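Local coordinates for chromosome partition protein Smc (Pyrococcus yayanosii, PDB 5XEI) that is probably required for chromosome condensation and partitioning, here as the ATPase head domain with part of its coiled coil and the joint, at residues A[274-277]-A[278-281]. Sequence-based numbering, arbitrary orientation.
Sequences EEKR and RELK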
ATOM      1  N   GLU A 274     -38.263  65.376 -50.449  1.00 97.25           N
ATOM      2  CA  GLU A 274     -37.604  64.412 -51.337  1.00102.31           C
ATOM      3  C   GLU A 274     -36.861  63.321 -50.597  1.00102.56           C
ATOM      4  O   GLU A 274     -37.020  62.124 -50.871  1.00106.11           O
ATOM      5  CB  GLU A 274     -36.571  65.103 -52.224  1.00106.68           C
ATOM      6  CG  GLU A 274     -35.839  66.203 -51.453  1.00110.34           C
ATOM      7  CD  GLU A 274     -35.013  67.134 -52.343  1.00116.33           C
ATOM      8  OE1 GLU A 274     -33.766  67.025 -52.331  1.00114.93           O
ATOM      9  OE2 GLU A 274     -35.591  67.917 -53.129  1.00115.59           O
ATOM     10  N   GLU A 275     -36.031  63.750 -49.656  1.00 98.69           N
ATOM     11  CA  GLU A 275     -35.077  62.830 -49.083  1.00 94.85           C
ATOM     12  C   GLU A 275     -35.703  62.024 -47.943  1.00 96.15           C
ATOM     13  O   GLU A 275     -35.378  60.841 -47.782  1.00 96.36           O
ATOM     14  CB  GLU A 275     -33.829  63.613 -48.678  1.00 86.46           C
ATOM     15  CG  GLU A 275     -32.573  62.890 -49.077  1.00 88.59           C
ATOM     16  CD  GLU A 275     -32.262  61.805 -48.074  1.00 93.21           C
ATOM     17  OE1 GLU A 275     -32.781  61.924 -46.951  1.00 91.03           O
ATOM     18  OE2 GLU A 275     -31.548  60.831 -48.401  1.00 94.52           O
ATOM     19  N   LYS A 276     -36.659  62.600 -47.198  1.00 88.37           N
ATOM     20  CA  LYS A 276     -37.411  61.765 -46.266  1.00 85.81           C
ATOM     21  C   LYS A 276     -38.413  60.838 -46.972  1.00 90.58           C
ATOM     22  O   LYS A 276     -39.205  60.195 -46.282  1.00 89.61           O
ATOM     23  CB  LYS A 276     -38.113  62.639 -45.209  1.00 84.14           C
ATOM     24  CG  LYS A 276     -37.218  63.042 -43.994  1.00 81.51           C
ATOM     25  CD  LYS A 276     -36.971  61.928 -42.961  1.00 84.04           C
ATOM     26  CE  LYS A 276     -35.613  62.016 -42.259  1.00 83.44           C
ATOM     27  NZ  LYS A 276     -34.729  60.844 -42.559  1.00 78.62           N
ATOM     28  N   ARG A 277     -38.416  60.751 -48.310  1.00 94.78           N
ATOM     29  CA  ARG A 277     -39.075  59.663 -49.038  1.00 97.90           C
ATOM     30  C   ARG A 277     -38.057  58.625 -49.466  1.00 95.04           C
ATOM     31  O   ARG A 277     -38.222  57.422 -49.239  1.00 94.67           O
ATOM     32  CB  ARG A 277     -39.765  60.131 -50.331  1.00104.13           C
ATOM     33  CG  ARG A 277     -40.277  61.523 -50.463  1.00 97.85           C
ATOM     34  CD  ARG A 277     -40.924  61.753 -51.847  1.00103.50           C
ATOM     35  NE  ARG A 277     -39.923  61.893 -52.824  1.00108.04           N
ATOM     36  CZ  ARG A 277     -39.683  62.958 -53.471  1.00105.18           C
ATOM     37  NH1 ARG A 277     -40.400  63.985 -53.281  1.00105.70           N
ATOM     38  NH2 ARG A 277     -38.742  62.995 -54.329  1.00101.95           N
ATOM     39  N   ARG A 278     -37.023  59.107 -50.150  1.00 87.73           N
ATOM     40  CA  ARG A 278     -35.922  58.264 -50.573  1.00 85.79           C
ATOM     41  C   ARG A 278     -35.230  57.600 -49.388  1.00 91.51           C
ATOM     42  O   ARG A 278     -34.597  56.549 -49.543  1.00 90.91           O
ATOM     43  CB  ARG A 278     -34.959  59.116 -51.388  1.00 85.62           C
ATOM     44  CG  ARG A 278     -33.602  58.564 -51.575  1.00 83.67           C
ATOM     45  CD  ARG A 278     -32.599  59.632 -51.259  1.00 85.05           C
ATOM     46  NE  ARG A 278     -31.281  59.121 -51.556  1.00 87.81           N
ATOM     47  CZ  ARG A 278     -30.322  58.945 -50.659  1.00 94.58           C
ATOM     48  NH1 ARG A 278     -30.504  59.240 -49.379  1.00 90.42           N
ATOM     49  NH2 ARG A 278     -29.177  58.444 -51.058  1.00 96.85           N
ATOM     50  N   GLU A 279     -35.370  58.178 -48.195  1.00 90.33           N
ATOM     51  CA  GLU A 279     -34.803  57.583 -46.990  1.00 84.88           C
ATOM     52  C   GLU A 279     -35.317  56.166 -46.761  1.00 84.75           C
ATOM     53  O   GLU A 279     -34.566  55.294 -46.299  1.00 88.11           O
ATOM     54  CB  GLU A 279     -35.145  58.475 -45.804  1.00 85.76           C
ATOM     55  CG  GLU A 279     -34.163  58.486 -44.664  1.00 82.54           C
ATOM     56  CD  GLU A 279     -34.711  57.731 -43.485  1.00 89.09           C
ATOM     57  OE1 GLU A 279     -35.643  56.944 -43.724  1.00 91.23           O
ATOM     58  OE2 GLU A 279     -34.259  57.951 -42.341  1.00 87.00           O
ATOM     59  N   LEU A 280     -36.588  55.920 -47.081  1.00 79.67           N
ATOM     60  CA  LEU A 280     -37.208  54.620 -46.847  1.00 80.64           C
ATOM     61  C   LEU A 280     -36.981  53.644 -47.978  1.00 84.77           C
ATOM     62  O   LEU A 280     -37.247  52.448 -47.803  1.00 83.06           O
ATOM     63  CB  LEU A 280     -38.713  54.738 -46.646  1.00 80.42           C
ATOM     64  CG  LEU A 280     -39.181  55.773 -45.643  1.00 85.13           C
ATOM     65  CD1 LEU A 280     -39.289  57.131 -46.301  1.00 89.19           C
ATOM     66  CD2 LEU A 280     -40.489  55.303 -45.110  1.00 87.51           C
ATOM     67  N   LYS A 281     -36.521  54.126 -49.136  1.00 90.25           N
ATOM     68  CA  LYS A 281     -36.043  53.226 -50.178  1.00 93.60           C
ATOM     69  C   LYS A 281     -34.960  52.299 -49.641  1.00 89.73           C
ATOM     70  O   LYS A 281     -34.731  51.221 -50.203  1.00 92.00           O
ATOM     71  CB  LYS A 281     -35.524  54.044 -51.377  1.00 86.29           C
ATOM     72  CG  LYS A 281     -36.561  55.024 -51.972  1.00 95.03           C
ATOM     73  CD  LYS A 281     -36.000  55.851 -53.148  1.00 98.26           C
ATOM     74  CE  LYS A 281     -37.042  56.812 -53.748  1.00 88.25           C
ATOM     75  NZ  LYS A 281     -36.450  57.683 -54.808  1.00 81.60           N
TER
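This is the C-terminal part of coiled-coil helix 261-278, in the SMC arm far from the ATPase head. Residues 274-277 lie near the end of that helix, and 278-281 carry the chain on toward helix 285-289. A salt bridge between side chains three residues apart joins the segments. Lys276 and Glu279 lie alongside each other and point the same way. Lys276 NZ reaches Glu279 OE2 at 2.9 Å, a weak hydrogen bond within the salt bridge. The Lys276 chain is bent about its CB-CG bond (chi2 -76°), and this bend helps bring NZ to the carboxylate. Both side chains also rest on Leu232 of helix 170-246, so this ion pair sits where helix 261-278 packs against helix 170-246. Lys276 touches Glu235 of that helix as well. Glu275 and Arg278 are a second pair of opposite charges, also three residues apart. Glu275 OE2 and Arg278 NH1 are paired as a salt bridge but modelled too close together, so the detail of the pairing is doubtful. Backbone hydrogen bonds also span the join. Arg278 N donates to Glu274 O at 3.1 Å, and that oxygen also accepts from Arg277 N. Glu279 N bonds to Glu275 O at 2.7 Å with a bent N-H angle of 134°. The Leu280 side chain touches Leu233 of helix 170-246. Its backbone bond spans three residues: Leu280 N donates to Arg277 O at 3.1 Å from above the carbonyl plane.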